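NAD-dependent dehydrogenase (Rhizobium meliloti, PDB 4Z0P) reduces glyoxylate and hydroxypyruvate with NADPH as the hydride donor, as a two-domain enzyme of the D-2-hydroxyacid dehydrogenase family. Local coordinates at residues 92-103 with 285-296; 148-157 with 174-182. One frame throughout, in Å; residues are numbered along the deposited sequence. Where two conformers were deposited one is given.

Overall arrangement
From the N terminus the chain first builds the parallel sheet that ends in strand 91-92, then crosses into helix 97-115. That crossing, residues 92-103, is one half of contact 1; the other half, 285-296, follows about 180 residues later, where the chain leaves the coenzyme-binding sheet after strand 278-280 and returns through helix 290-305. Contact 1 thus closes a long loop that takes in nearly the whole Rossmann domain, and it joins the two interdomain connections. Contact 2 closes a short loop within that long one, tying helix 150-161 to the segment leading into edge strand 180-182. The contacts meet where Thr100 packs on Val150, Leu151 and Asp154, and both reach NADPH.

Contact 1. Residues 92-103 with 285-296; sequences VRFVDRTLTTRM and AASSDVRALFVH. With NDP (NADPH dihydro-nicotinamide-adenine-dinucleotide phosphate), chain H.
The Phe94 ring carries Leu293 CD1 over one face, a CH-pi contact 3.9 Å from the ring centroid, while its CD1 lies over one face of the His296 ring, the two planes oblique at 58°. The edge of that imidazole takes a water in plane, NE2 to water 1 at 2.8 Å, and the same water donates to Val92 O. These groups pack the crossing that leads into helix 97-115 against the first turns of helix 290-305, where the chain passes between the two domains of a D-2-hydroxyacid dehydrogenase. With its CG opposite the backbone N (chi1 -172°), Phe94 swings its ring to the start of helix 290-305; an alanine here would probably leave Leu293 CD1 and the His296 ring without their shared partner and open a gap against the first turns of that helix. Asp96 and Asp289 N-cap the two helices. Asp96 OD2 is gripped from opposite faces of its plane by Thr98 N and Thr98 OG1, the latter at 2.7 Å, and Ala292 CB rests against it. Water 3 links Thr98 OG1 to Ser287 O and Asp289 N.

Further along, Ala286 CB sits on the helix at Leu99 and Met103. The guanidinium of Arg102 has waters 4 and 5 and Thr98 O at its edge, and its NH1 also bonds Gln135 O of the second subunit. The coenzyme is held from both segments: Arg93, flanked on one face by Val95 CG2 and on the other by O1A, grips the nicotinamide-side phosphate, NH1 to O2N at 2.8 Å, and Ala286 N donates to carboxamide O7N at 3.2 Å.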
loop_
_atom_site.group_PDB
_atom_site.type_symbol
_atom_site.label_atom_id
_atom_site.label_comp_id
_atom_site.label_asym_id
_atom_site.label_seq_id
_atom_site.Cartn_x
_atom_site.Cartn_y
_atom_site.Cartn_z
ATOM N N VAL A 92 -21.834 16.212 -17.213
ATOM C CA VAL A 92 -20.411 15.938 -17.331
ATOM C C VAL A 92 -19.919 15.401 -15.998
ATOM O O VAL A 92 -20.070 16.081 -14.981
ATOM C CB VAL A 92 -19.621 17.221 -17.679
ATOM C CG1 VAL A 92 -18.116 16.969 -17.655
ATOM C CG2 VAL A 92 -20.043 17.743 -19.048
ATOM N N ARG A 93 -19.308 14.209 -15.990
ATOM C CA ARG A 93 -18.774 13.652 -14.733
ATOM C C ARG A 93 -17.329 14.099 -14.523
ATOM O O ARG A 93 -16.664 14.554 -15.443
ATOM C CB ARG A 93 -18.899 12.114 -14.724
ATOM C CG ARG A 93 -17.876 11.389 -15.586
ATOM C CD ARG A 93 -18.312 9.968 -15.901
ATOM N NE ARG A 93 -17.212 9.189 -16.439
ATOM C CZ ARG A 93 -16.350 8.488 -15.706
ATOM N NH1 ARG A 93 -16.430 8.451 -14.378
ATOM N NH2 ARG A 93 -15.385 7.834 -16.307
ATOM N N PHE A 94 -16.825 13.954 -13.299
ATOM C CA PHE A 94 -15.440 14.321 -12.993
ATOM C C PHE A 94 -14.495 13.163 -13.288
ATOM O O PHE A 94 -14.658 12.063 -12.772
ATOM C CB PHE A 94 -15.336 14.723 -11.521
ATOM C CG PHE A 94 -14.009 15.315 -11.088
ATOM C CD1 PHE A 94 -13.263 16.166 -11.899
ATOM C CD2 PHE A 94 -13.517 15.027 -9.813
ATOM C CE1 PHE A 94 -12.062 16.699 -11.468
ATOM C CE2 PHE A 94 -12.315 15.577 -9.379
ATOM C CZ PHE A 94 -11.590 16.402 -10.206
ATOM N N VAL A 95 -13.545 13.421 -14.183
ATOM C CA VAL A 95 -12.488 12.488 -14.516
ATOM C C VAL A 95 -11.220 13.327 -14.466
ATOM O O VAL A 95 -11.155 14.357 -15.124
ATOM C CB VAL A 95 -12.683 11.914 -15.928
ATOM C CG1 VAL A 95 -11.494 11.052 -16.341
ATOM C CG2 VAL A 95 -13.952 11.070 -15.988
ATOM N N ASP A 96 -10.213 12.914 -13.697
ATOM C CA ASP A 96 -9.023 13.733 -13.525
ATOM C C ASP A 96 -7.928 12.876 -12.925
ATOM O O ASP A 96 -8.213 11.983 -12.123
ATOM C CB ASP A 96 -9.301 14.880 -12.547
ATOM C CG ASP A 96 -8.208 15.933 -12.538
ATOM O OD1 ASP A 96 -8.203 16.751 -13.473
ATOM O OD2 ASP A 96 -7.359 15.942 -11.608
ATOM N N ARG A 97 -6.679 13.180 -13.293
ATOM C CA ARG A 97 -5.533 12.456 -12.742
ATOM C C ARG A 97 -5.531 12.441 -11.228
ATOM O O ARG A 97 -5.127 11.453 -10.629
ATOM C CB ARG A 97 -4.221 13.108 -13.233
ATOM C CG ARG A 97 -2.953 12.547 -12.609
ATOM N N THR A 98 -5.975 13.527 -10.592
ATOM C CA THR A 98 -5.974 13.575 -9.111
ATOM C C THR A 98 -6.939 12.553 -8.512
ATOM O O THR A 98 -6.620 11.870 -7.524
ATOM C CB THR A 98 -6.357 14.978 -8.553
ATOM O OG1 THR A 98 -7.685 15.338 -8.989
ATOM C CG2 THR A 98 -5.320 16.015 -8.966
ATOM N N LEU A 99 -8.105 12.395 -9.142
ATOM C CA LEU A 99 -9.088 11.436 -8.621
ATOM C C LEU A 99 -8.602 10.000 -8.823
ATOM O O LEU A 99 -8.628 9.150 -7.913
ATOM C CB LEU A 99 -10.449 11.668 -9.301
ATOM C CG LEU A 99 -11.630 10.949 -8.658
ATOM C CD1 LEU A 99 -11.992 11.519 -7.314
ATOM C CD2 LEU A 99 -12.834 11.106 -9.587
ATOM N N THR A 100 -8.094 9.734 -10.017
ATOM C CA THR A 100 -7.611 8.411 -10.355
ATOM C C THR A 100 -6.472 7.975 -9.465
ATOM O O THR A 100 -6.450 6.829 -8.979
ATOM C CB THR A 100 -7.166 8.385 -11.823
ATOM O OG1 THR A 100 -8.260 8.833 -12.637
ATOM C CG2 THR A 100 -6.778 6.998 -12.254
ATOM N N THR A 101 -5.510 8.871 -9.259
ATOM C CA THR A 101 -4.327 8.508 -8.473
ATOM C C THR A 101 -4.704 8.225 -7.015
ATOM O O THR A 101 -4.149 7.319 -6.382
ATOM C CB THR A 101 -3.186 9.529 -8.643
ATOM O OG1 THR A 101 -1.945 8.890 -8.361
ATOM C CG2 THR A 101 -3.346 10.773 -7.781
ATOM N N ARG A 102 -5.687 8.959 -6.517
ATOM C CA ARG A 102 -6.187 8.778 -5.147
ATOM C C ARG A 102 -6.887 7.432 -4.970
ATOM O O ARG A 102 -6.662 6.722 -3.966
ATOM C CB ARG A 102 -7.083 9.940 -4.764
ATOM C CG ARG A 102 -6.370 11.251 -4.506
ATOM C CD ARG A 102 -7.342 12.418 -4.488
ATOM N NE ARG A 102 -6.679 13.684 -4.146
ATOM C CZ ARG A 102 -6.513 14.155 -2.904
ATOM N NH1 ARG A 102 -7.025 13.516 -1.866
ATOM N NH2 ARG A 102 -5.874 15.311 -2.714
ATOM N N MET A 103 -7.731 7.059 -5.937
ATOM C CA MET A 103 -8.386 5.752 -5.863
ATOM C C MET A 103 -7.347 4.633 -5.848
ATOM O O MET A 103 -7.451 3.691 -5.048
ATOM C CB MET A 103 -9.374 5.542 -6.998
ATOM C CG MET A 103 -10.082 4.202 -6.950
ATOM S SD MET A 103 -11.011 3.918 -5.428
ATOM C CE MET A 103 -12.539 4.788 -5.790
ATOM N N ALA A 285 -12.364 6.925 -0.518
ATOM C CA ALA A 285 -11.339 6.221 -1.287
ATOM C C ALA A 285 -10.665 7.178 -2.281
ATOM O O ALA A 285 -9.448 7.148 -2.428
ATOM C CB ALA A 285 -11.911 5.010 -2.006
ATOM N N ALA A 286 -11.455 8.042 -2.920
ATOM C CA ALA A 286 -10.860 9.064 -3.790
ATOM C C ALA A 286 -11.616 10.358 -3.624
ATOM O O ALA A 286 -12.710 10.531 -4.189
ATOM C CB ALA A 286 -10.866 8.604 -5.232
ATOM N N SER A 287 -11.061 11.248 -2.805
ATOM C CA SER A 287 -11.672 12.581 -2.564
ATOM C C SER A 287 -11.527 13.434 -3.814
ATOM O O SER A 287 -10.547 13.309 -4.546
ATOM C CB SER A 287 -10.966 13.269 -1.394
ATOM O OG SER A 287 -11.289 12.569 -0.193
ATOM N N SER A 288 -12.487 14.314 -4.055
ATOM C CA SER A 288 -12.368 15.269 -5.161
ATOM C C SER A 288 -11.510 16.475 -4.711
ATOM O O SER A 288 -11.848 17.162 -3.752
ATOM C CB SER A 288 -13.757 15.752 -5.608
ATOM O OG SER A 288 -14.475 14.736 -6.280
ATOM N N ASP A 289 -10.412 16.693 -5.417
ATOM C CA ASP A 289 -9.563 17.862 -5.259
ATOM C C ASP A 289 -10.341 19.015 -5.871
ATOM O O ASP A 289 -10.554 19.041 -7.080
ATOM C CB ASP A 289 -8.237 17.596 -6.005
ATOM C CG ASP A 289 -7.270 18.752 -5.975
ATOM O OD1 ASP A 289 -7.687 19.929 -6.002
ATOM O OD2 ASP A 289 -6.047 18.482 -5.967
ATOM N N VAL A 290 -10.790 19.946 -5.036
ATOM C CA VAL A 290 -11.732 20.971 -5.497
ATOM C C VAL A 290 -11.048 21.906 -6.473
ATOM O O VAL A 290 -11.655 22.328 -7.468
ATOM C CB VAL A 290 -12.410 21.748 -4.344
ATOM C CG1 VAL A 290 -13.509 22.652 -4.896
ATOM C CG2 VAL A 290 -13.022 20.769 -3.356
ATOM N N ARG A 291 -9.778 22.226 -6.244
ATOM C CA ARG A 291 -9.062 23.043 -7.243
ATOM C C ARG A 291 -9.073 22.344 -8.619
ATOM O O ARG A 291 -9.331 22.962 -9.636
ATOM C CB ARG A 291 -7.622 23.314 -6.791
ATOM C CG ARG A 291 -6.854 24.305 -7.655
ATOM C CD ARG A 291 -5.480 24.623 -7.062
ATOM N N ALA A 292 -8.736 21.053 -8.636
ATOM C CA ALA A 292 -8.686 20.289 -9.876
ATOM C C ALA A 292 -10.079 20.182 -10.526
ATOM O O ALA A 292 -10.202 20.266 -11.744
ATOM C CB ALA A 292 -8.072 18.896 -9.632
ATOM N N LEU A 293 -11.109 19.996 -9.707
ATOM C CA LEU A 293 -12.491 20.017 -10.166
ATOM C C LEU A 293 -12.827 21.311 -10.888
ATOM O O LEU A 293 -13.357 21.285 -12.002
ATOM C CB LEU A 293 -13.437 19.800 -8.986
ATOM C CG LEU A 293 -14.926 19.847 -9.321
ATOM C CD1 LEU A 293 -15.345 18.753 -10.295
ATOM C CD2 LEU A 293 -15.688 19.767 -7.995
ATOM N N PHE A 294 -12.483 22.445 -10.287
ATOM C CA PHE A 294 -12.773 23.732 -10.909
ATOM C C PHE A 294 -11.958 23.961 -12.197
ATOM O O PHE A 294 -12.493 24.488 -13.164
ATOM C CB PHE A 294 -12.568 24.896 -9.937
ATOM C CG PHE A 294 -13.548 24.941 -8.796
ATOM C CD1 PHE A 294 -14.787 24.254 -8.829
ATOM C CD2 PHE A 294 -13.273 25.749 -7.706
ATOM C CE1 PHE A 294 -15.676 24.346 -7.771
ATOM C CE2 PHE A 294 -14.171 25.840 -6.641
ATOM C CZ PHE A 294 -15.367 25.132 -6.681
ATOM N N VAL A 295 -10.709 23.503 -12.233
ATOM C CA VAL A 295 -9.926 23.579 -13.485
ATOM C C VAL A 295 -10.609 22.770 -14.596
ATOM O O VAL A 295 -10.737 23.233 -15.742
ATOM C CB VAL A 295 -8.473 23.113 -13.257
ATOM C CG1 VAL A 295 -7.738 22.881 -14.584
ATOM C CG2 VAL A 295 -7.743 24.141 -12.410
ATOM N N HIS A 296 -11.045 21.559 -14.242
ATOM C CA HIS A 296 -11.787 20.677 -15.156
ATOM C C HIS A 296 -13.067 21.333 -15.674
ATOM O O HIS A 296 -13.309 21.344 -16.878
ATOM C CB HIS A 296 -12.045 19.325 -14.468
ATOM C CG HIS A 296 -13.311 18.630 -14.867
ATOM N ND1 HIS A 296 -13.381 17.764 -15.940
ATOM C CD2 HIS A 296 -14.532 18.602 -14.277
ATOM C CE1 HIS A 296 -14.599 17.251 -16.006
ATOM N NE2 HIS A 296 -15.317 17.752 -15.016
HETATM P PA NDP H . -16.007 4.393 -15.756
HETATM O O1A NDP H . -17.318 4.782 -16.420
HETATM O O2A NDP H . -14.744 4.868 -16.394
HETATM O O5B NDP H . -15.989 2.811 -15.704
HETATM C C5B NDP H . -17.104 2.018 -15.355
HETATM C C4B NDP H . -16.770 0.583 -15.662
HETATM O O4B NDP H . -17.836 -0.212 -15.148
HETATM C C3B NDP H . -16.672 0.268 -17.154
HETATM O O3B NDP H . -15.636 -0.693 -17.324
HETATM C C2B NDP H . -18.023 -0.338 -17.465
HETATM O O2B NDP H . -18.035 -1.251 -18.546
HETATM C C1B NDP H . -18.275 -1.080 -16.179
HETATM N N9A NDP H . -19.707 -1.398 -16.052
HETATM C C8A NDP H . -20.764 -0.580 -15.876
HETATM N N7A NDP H . -21.914 -1.211 -15.803
HETATM C C5A NDP H . -21.575 -2.527 -15.942
HETATM C C6A NDP H . -22.333 -3.715 -15.978
HETATM N N6A NDP H . -23.679 -3.727 -15.834
HETATM N N1A NDP H . -21.676 -4.897 -16.140
HETATM C C2A NDP H . -20.342 -4.881 -16.281
HETATM N N3A NDP H . -19.526 -3.823 -16.275
HETATM C C4A NDP H . -20.212 -2.665 -16.088
HETATM O O3 NDP H . -16.179 4.879 -14.224
HETATM P PN NDP H . -14.909 5.219 -13.272
HETATM O O1N NDP H . -13.895 4.129 -13.354
HETATM O O2N NDP H . -14.475 6.627 -13.475
HETATM O O5D NDP H . -15.680 5.221 -11.880
HETATM C C5D NDP H . -16.274 4.024 -11.417
HETATM C C4D NDP H . -17.145 4.292 -10.198
HETATM O O4D NDP H . -16.334 4.487 -9.038
HETATM C C3D NDP H . -17.995 5.554 -10.229
HETATM O O3D NDP H . -19.189 5.349 -11.012
HETATM C C2D NDP H . -18.312 5.851 -8.777
HETATM O O2D NDP H . -19.541 5.212 -8.387
HETATM C C1D NDP H . -17.127 5.149 -8.065
HETATM N N1N NDP H . -16.282 6.081 -7.315
HETATM C C2N NDP H . -16.162 5.984 -5.934
HETATM C C3N NDP H . -15.367 6.828 -5.220
HETATM C C7N NDP H . -15.096 6.656 -3.755
HETATM O O7N NDP H . -14.592 7.616 -3.139
HETATM N N7N NDP H . -15.406 5.527 -3.154
HETATM C C4N NDP H . -14.656 7.923 -5.925
HETATM C C5N NDP H . -14.856 7.965 -7.394
HETATM C C6N NDP H . -15.602 7.079 -8.028
HETATM P P2B NDP H . -17.929 -0.740 -20.069
HETATM O O1X NDP H . -16.493 -0.304 -20.206
HETATM O O2X NDP H . -18.247 -2.007 -20.842
HETATM O O3X NDP H . -18.919 0.353 -20.232
HETATM O O HOH W 1 -17.814 17.357 -13.793
HETATM O O HOH W 2 -8.146 19.449 -13.438
HETATM O O HOH W 3 -9.700 14.614 -7.261
HETATM O O HOH W 4 -8.059 10.791 -1.542
HETATM O O HOH W 5 -5.165 15.963 -5.411
#

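Contact 2. Residues 148-157 with 174-182; sequences MGVLGQDAAR and RVIEGVETY. With NDP (NADPH dihydro-nicotinamide-adenine-dinucleotide phosphate), chain H.
Met148 O takes the side-chain amide of Gln153, NE2 to O at 2.8 Å and nearly straight (168°), the donor standing above the carbonyl plane; Arg174 NE lies near the same oxygen, but at a poor angle for a bond. Gln153 NE2 also lies over one face of the Arg174 guanidinium, toward its rim, 3.7 Å from NH2, with the two planes 71° apart. This is the nucleotide end of a Rossmann fold, where the glycine-rich turn before helix 150-161 meets the loop that follows strand 165-169 and leads to edge strand 180-182. Arg174 bends at chi2 (-87°), which folds its chain across Met148 and brings Arg174 NH1 to O1X of the NADPH 2'-phosphate at 2.8 Å, a weak bond by its angle.

Beneath the polar layer the contact is apolar. In one of its two conformers Met148, its chain bent at chi2 and chi3, lays SD against Ile176 CD1 at 3.5 Å, a contact less certain for that reason, and the same methyl touches Gln153 CG. Ile176 opens a type II turn closed by Val179, whose CG2 meets Ala156 CB one helical turn beyond Gln153. The loop from Arg174 to Glu177 is poorly ordered.

The glycine-rich turn, Met148 to Leu151, serves the NADPH diphosphate. Gly149, the helix N-cap, passes so close to O5B that a side chain there would clash, and Val150 N and Leu151 N give nearly straight bonds to O2A and O1N, the former at 2.9 Å. The amino end of the helix dipole probably helps to offset this negative charge, while Arg174 adds a positive group beside the phosphate that distinguishes NADPH from NADH, consistent with a preference for NADPH.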
loop_
_atom_site.group_PDB
_atom_site.type_symbol
_atom_site.label_atom_id
_atom_site.label_comp_id
_atom_site.label_asym_id
_atom_site.label_seq_id
_atom_site.Cartn_x
_atom_site.Cartn_y
_atom_site.Cartn_z
ATOM N N MET A 148 -13.664 -1.927 -15.372
ATOM C CA MET A 148 -12.403 -1.694 -16.090
ATOM C C MET A 148 -12.441 -0.343 -16.791
ATOM O O MET A 148 -12.098 -0.233 -17.972
ATOM C CB MET A 148 -12.193 -2.795 -17.140
ATOM C CG MET A 148 -11.683 -4.103 -16.580
ATOM S SD MET A 148 -9.931 -3.964 -16.195
ATOM C CE MET A 148 -9.975 -3.649 -14.435
ATOM N N GLY A 149 -12.881 0.675 -16.071
ATOM C CA GLY A 149 -12.959 2.010 -16.602
ATOM C C GLY A 149 -11.749 2.821 -16.198
ATOM O O GLY A 149 -10.647 2.283 -16.012
ATOM N N VAL A 150 -11.951 4.121 -16.029
ATOM C CA VAL A 150 -10.841 5.003 -15.664
ATOM C C VAL A 150 -10.163 4.500 -14.388
ATOM O O VAL A 150 -8.928 4.339 -14.335
ATOM C CB VAL A 150 -11.321 6.460 -15.495
ATOM C CG1 VAL A 150 -10.207 7.355 -14.972
ATOM C CG2 VAL A 150 -11.788 7.013 -16.839
ATOM N N LEU A 151 -10.963 4.209 -13.365
ATOM C CA LEU A 151 -10.397 3.836 -12.058
ATOM C C LEU A 151 -9.894 2.401 -12.054
ATOM O O LEU A 151 -8.770 2.125 -11.605
ATOM C CB LEU A 151 -11.424 4.098 -10.947
ATOM C CG LEU A 151 -11.881 5.550 -10.824
ATOM C CD1 LEU A 151 -12.875 5.740 -9.669
ATOM C CD2 LEU A 151 -10.728 6.537 -10.720
ATOM N N GLY A 152 -10.694 1.483 -12.583
ATOM C CA GLY A 152 -10.294 0.081 -12.643
ATOM C C GLY A 152 -9.006 -0.159 -13.412
ATOM O O GLY A 152 -8.134 -0.927 -12.974
ATOM N N GLN A 153 -8.855 0.521 -14.541
ATOM C CA GLN A 153 -7.625 0.325 -15.333
ATOM C C GLN A 153 -6.368 0.820 -14.614
ATOM O O GLN A 153 -5.326 0.154 -14.623
ATOM C CB GLN A 153 -7.719 0.944 -16.705
ATOM C CG GLN A 153 -8.776 0.260 -17.546
ATOM C CD GLN A 153 -8.836 0.831 -18.935
ATOM O OE1 GLN A 153 -7.811 1.186 -19.496
ATOM N NE2 GLN A 153 -10.031 0.919 -19.496
ATOM N N ASP A 154 -6.448 1.994 -14.007
ATOM C CA ASP A 154 -5.300 2.542 -13.315
ATOM C C ASP A 154 -4.926 1.664 -12.131
ATOM O O ASP A 154 -3.738 1.391 -11.920
ATOM C CB ASP A 154 -5.546 3.989 -12.855
ATOM C CG ASP A 154 -4.274 4.669 -12.409
ATOM O OD1 ASP A 154 -3.454 4.914 -13.302
ATOM O OD2 ASP A 154 -4.078 4.970 -11.200
ATOM N N ALA A 155 -5.922 1.229 -11.349
ATOM C CA ALA A 155 -5.661 0.357 -10.213
ATOM C C ALA A 155 -5.045 -0.964 -10.688
ATOM O O ALA A 155 -4.082 -1.450 -10.078
ATOM C CB ALA A 155 -6.925 0.112 -9.405
ATOM N N ALA A 156 -5.579 -1.539 -11.764
ATOM C CA ALA A 156 -5.033 -2.816 -12.286
ATOM C C ALA A 156 -3.548 -2.681 -12.637
ATOM O O ALA A 156 -2.739 -3.542 -12.285
ATOM C CB ALA A 156 -5.809 -3.266 -13.514
ATOM N N ARG A 157 -3.198 -1.606 -13.353
ATOM C CA ARG A 157 -1.810 -1.425 -13.797
ATOM C C ARG A 157 -0.889 -1.273 -12.594
ATOM O O ARG A 157 0.202 -1.865 -12.541
ATOM C CB ARG A 157 -1.669 -0.225 -14.723
ATOM C CG ARG A 157 -2.324 -0.360 -16.090
ATOM C CD ARG A 157 -2.062 0.882 -16.962
ATOM N NE ARG A 157 -2.578 2.155 -16.385
ATOM C CZ ARG A 157 -3.723 2.776 -16.718
ATOM N NH1 ARG A 157 -4.533 2.281 -17.643
ATOM N NH2 ARG A 157 -4.075 3.922 -16.121
ATOM N N ARG A 174 -11.882 -5.362 -22.395
ATOM C CA ARG A 174 -10.933 -4.255 -22.557
ATOM C C ARG A 174 -9.536 -4.818 -22.793
ATOM O O ARG A 174 -9.169 -5.822 -22.192
ATOM C CB ARG A 174 -10.919 -3.399 -21.287
ATOM C CG ARG A 174 -12.244 -2.726 -20.939
ATOM C CD ARG A 174 -12.425 -1.374 -21.623
ATOM N NE ARG A 174 -13.364 -0.521 -20.886
ATOM C CZ ARG A 174 -13.492 0.803 -21.036
ATOM N NH1 ARG A 174 -14.384 1.468 -20.297
ATOM N NH2 ARG A 174 -12.739 1.482 -21.907
ATOM N N VAL A 175 -8.752 -4.166 -23.647
ATOM C CA VAL A 175 -7.388 -4.606 -23.966
ATOM C C VAL A 175 -6.377 -3.819 -23.124
ATOM O O VAL A 175 -6.194 -2.627 -23.330
ATOM C CB VAL A 175 -7.084 -4.445 -25.470
ATOM C CG1 VAL A 175 -5.708 -5.005 -25.806
ATOM C CG2 VAL A 175 -8.148 -5.153 -26.301
ATOM N N ILE A 176 -5.732 -4.496 -22.171
ATOM C CA ILE A 176 -4.825 -3.858 -21.211
ATOM C C ILE A 176 -3.572 -4.711 -21.058
ATOM O O ILE A 176 -3.672 -5.876 -20.675
ATOM C CB ILE A 176 -5.510 -3.724 -19.831
ATOM C CG1 ILE A 176 -6.790 -2.898 -19.961
ATOM C CG2 ILE A 176 -4.581 -3.078 -18.801
ATOM C CD1 ILE A 176 -7.727 -3.067 -18.808
ATOM N N GLU A 177 -2.403 -4.131 -21.328
ATOM C CA GLU A 177 -1.147 -4.878 -21.278
ATOM C C GLU A 177 -0.893 -5.386 -19.849
ATOM O O GLU A 177 -1.066 -4.637 -18.880
ATOM C CB GLU A 177 0.028 -4.020 -21.788
ATOM N N GLY A 178 -0.534 -6.668 -19.727
ATOM C CA GLY A 178 -0.222 -7.285 -18.430
ATOM C C GLY A 178 -1.411 -7.637 -17.542
ATOM O O GLY A 178 -1.220 -8.064 -16.389
ATOM N N VAL A 179 -2.628 -7.456 -18.070
ATOM C CA VAL A 179 -3.872 -7.703 -17.334
ATOM C C VAL A 179 -4.852 -8.439 -18.256
ATOM O O VAL A 179 -5.385 -7.855 -19.191
ATOM C CB VAL A 179 -4.518 -6.383 -16.859
ATOM C CG1 VAL A 179 -5.856 -6.652 -16.175
ATOM C CG2 VAL A 179 -3.583 -5.635 -15.903
ATOM N N GLU A 180 -5.102 -9.711 -17.964
ATOM C CA GLU A 180 -6.095 -10.471 -18.700
ATOM C C GLU A 180 -7.458 -9.923 -18.312
ATOM O O GLU A 180 -7.706 -9.678 -17.126
ATOM C CB GLU A 180 -6.080 -11.943 -18.328
ATOM C CG GLU A 180 -4.775 -12.670 -18.576
ATOM C CD GLU A 180 -4.764 -13.981 -17.840
ATOM O OE1 GLU A 180 -5.589 -14.838 -18.227
ATOM O OE2 GLU A 180 -3.997 -14.122 -16.850
ATOM N N THR A 181 -8.318 -9.717 -19.295
ATOM C CA THR A 181 -9.662 -9.230 -19.036
ATOM C C THR A 181 -10.731 -10.162 -19.575
ATOM O O THR A 181 -10.491 -10.956 -20.506
ATOM C CB THR A 181 -9.878 -7.835 -19.637
ATOM O OG1 THR A 181 -9.696 -7.904 -21.048
ATOM C CG2 THR A 181 -8.905 -6.853 -19.057
ATOM N N TYR A 182 -11.912 -10.047 -18.978
ATOM C CA TYR A 182 -13.068 -10.860 -19.260
ATOM C C TYR A 182 -14.236 -9.949 -19.574
ATOM O O TYR A 182 -14.342 -8.876 -19.004
ATOM C CB TYR A 182 -13.442 -11.699 -18.033
ATOM C CG TYR A 182 -12.444 -12.796 -17.688
ATOM C CD1 TYR A 182 -11.261 -12.507 -17.006
ATOM C CD2 TYR A 182 -12.698 -14.128 -18.035
ATOM C CE1 TYR A 182 -10.345 -13.510 -16.706
ATOM C CE2 TYR A 182 -11.796 -15.136 -17.732
ATOM C CZ TYR A 182 -10.635 -14.834 -17.054
ATOM O OH TYR A 182 -9.744 -15.838 -16.762
HETATM P PA NDP H . -16.007 4.393 -15.756
HETATM O O1A NDP H . -17.318 4.782 -16.420
HETATM O O2A NDP H . -14.744 4.868 -16.394
HETATM O O5B NDP H . -15.989 2.811 -15.704
HETATM C C5B NDP H . -17.104 2.018 -15.355
HETATM C C4B NDP H . -16.770 0.583 -15.662
HETATM O O4B NDP H . -17.836 -0.212 -15.148
HETATM C C3B NDP H . -16.672 0.268 -17.154
HETATM O O3B NDP H . -15.636 -0.693 -17.324
HETATM C C2B NDP H . -18.023 -0.338 -17.465
HETATM O O2B NDP H . -18.035 -1.251 -18.546
HETATM C C1B NDP H . -18.275 -1.080 -16.179
HETATM N N9A NDP H . -19.707 -1.398 -16.052
HETATM C C8A NDP H . -20.764 -0.580 -15.876
HETATM N N7A NDP H . -21.914 -1.211 -15.803
HETATM C C5A NDP H . -21.575 -2.527 -15.942
HETATM C C6A NDP H . -22.333 -3.715 -15.978
HETATM N N6A NDP H . -23.679 -3.727 -15.834
HETATM N N1A NDP H . -21.676 -4.897 -16.140
HETATM C C2A NDP H . -20.342 -4.881 -16.281
HETATM N N3A NDP H . -19.526 -3.823 -16.275
HETATM C C4A NDP H . -20.212 -2.665 -16.088
HETATM O O3 NDP H . -16.179 4.879 -14.224
HETATM P PN NDP H . -14.909 5.219 -13.272
HETATM O O1N NDP H . -13.895 4.129 -13.354
HETATM O O2N NDP H . -14.475 6.627 -13.475
HETATM O O5D NDP H . -15.680 5.221 -11.880
HETATM C C5D NDP H . -16.274 4.024 -11.417
HETATM C C4D NDP H . -17.145 4.292 -10.198
HETATM O O4D NDP H . -16.334 4.487 -9.038
HETATM C C3D NDP H . -17.995 5.554 -10.229
HETATM O O3D NDP H . -19.189 5.349 -11.012
HETATM C C2D NDP H . -18.312 5.851 -8.777
HETATM O O2D NDP H . -19.541 5.212 -8.387
HETATM C C1D NDP H . -17.127 5.149 -8.065
HETATM N N1N NDP H . -16.282 6.081 -7.315
HETATM C C2N NDP H . -16.162 5.984 -5.934
HETATM C C3N NDP H . -15.367 6.828 -5.220
HETATM C C7N NDP H . -15.096 6.656 -3.755
HETATM O O7N NDP H . -14.592 7.616 -3.139
HETATM N N7N NDP H . -15.406 5.527 -3.154
HETATM C C4N NDP H . -14.656 7.923 -5.925
HETATM C C5N NDP H . -14.856 7.965 -7.394
HETATM C C6N NDP H . -15.602 7.079 -8.028
HETATM P P2B NDP H . -17.929 -0.740 -20.069
HETATM O O1X NDP H . -16.493 -0.304 -20.206
HETATM O O2X NDP H . -18.247 -2.007 -20.842
HETATM O O3X NDP H . -18.919 0.353 -20.232
#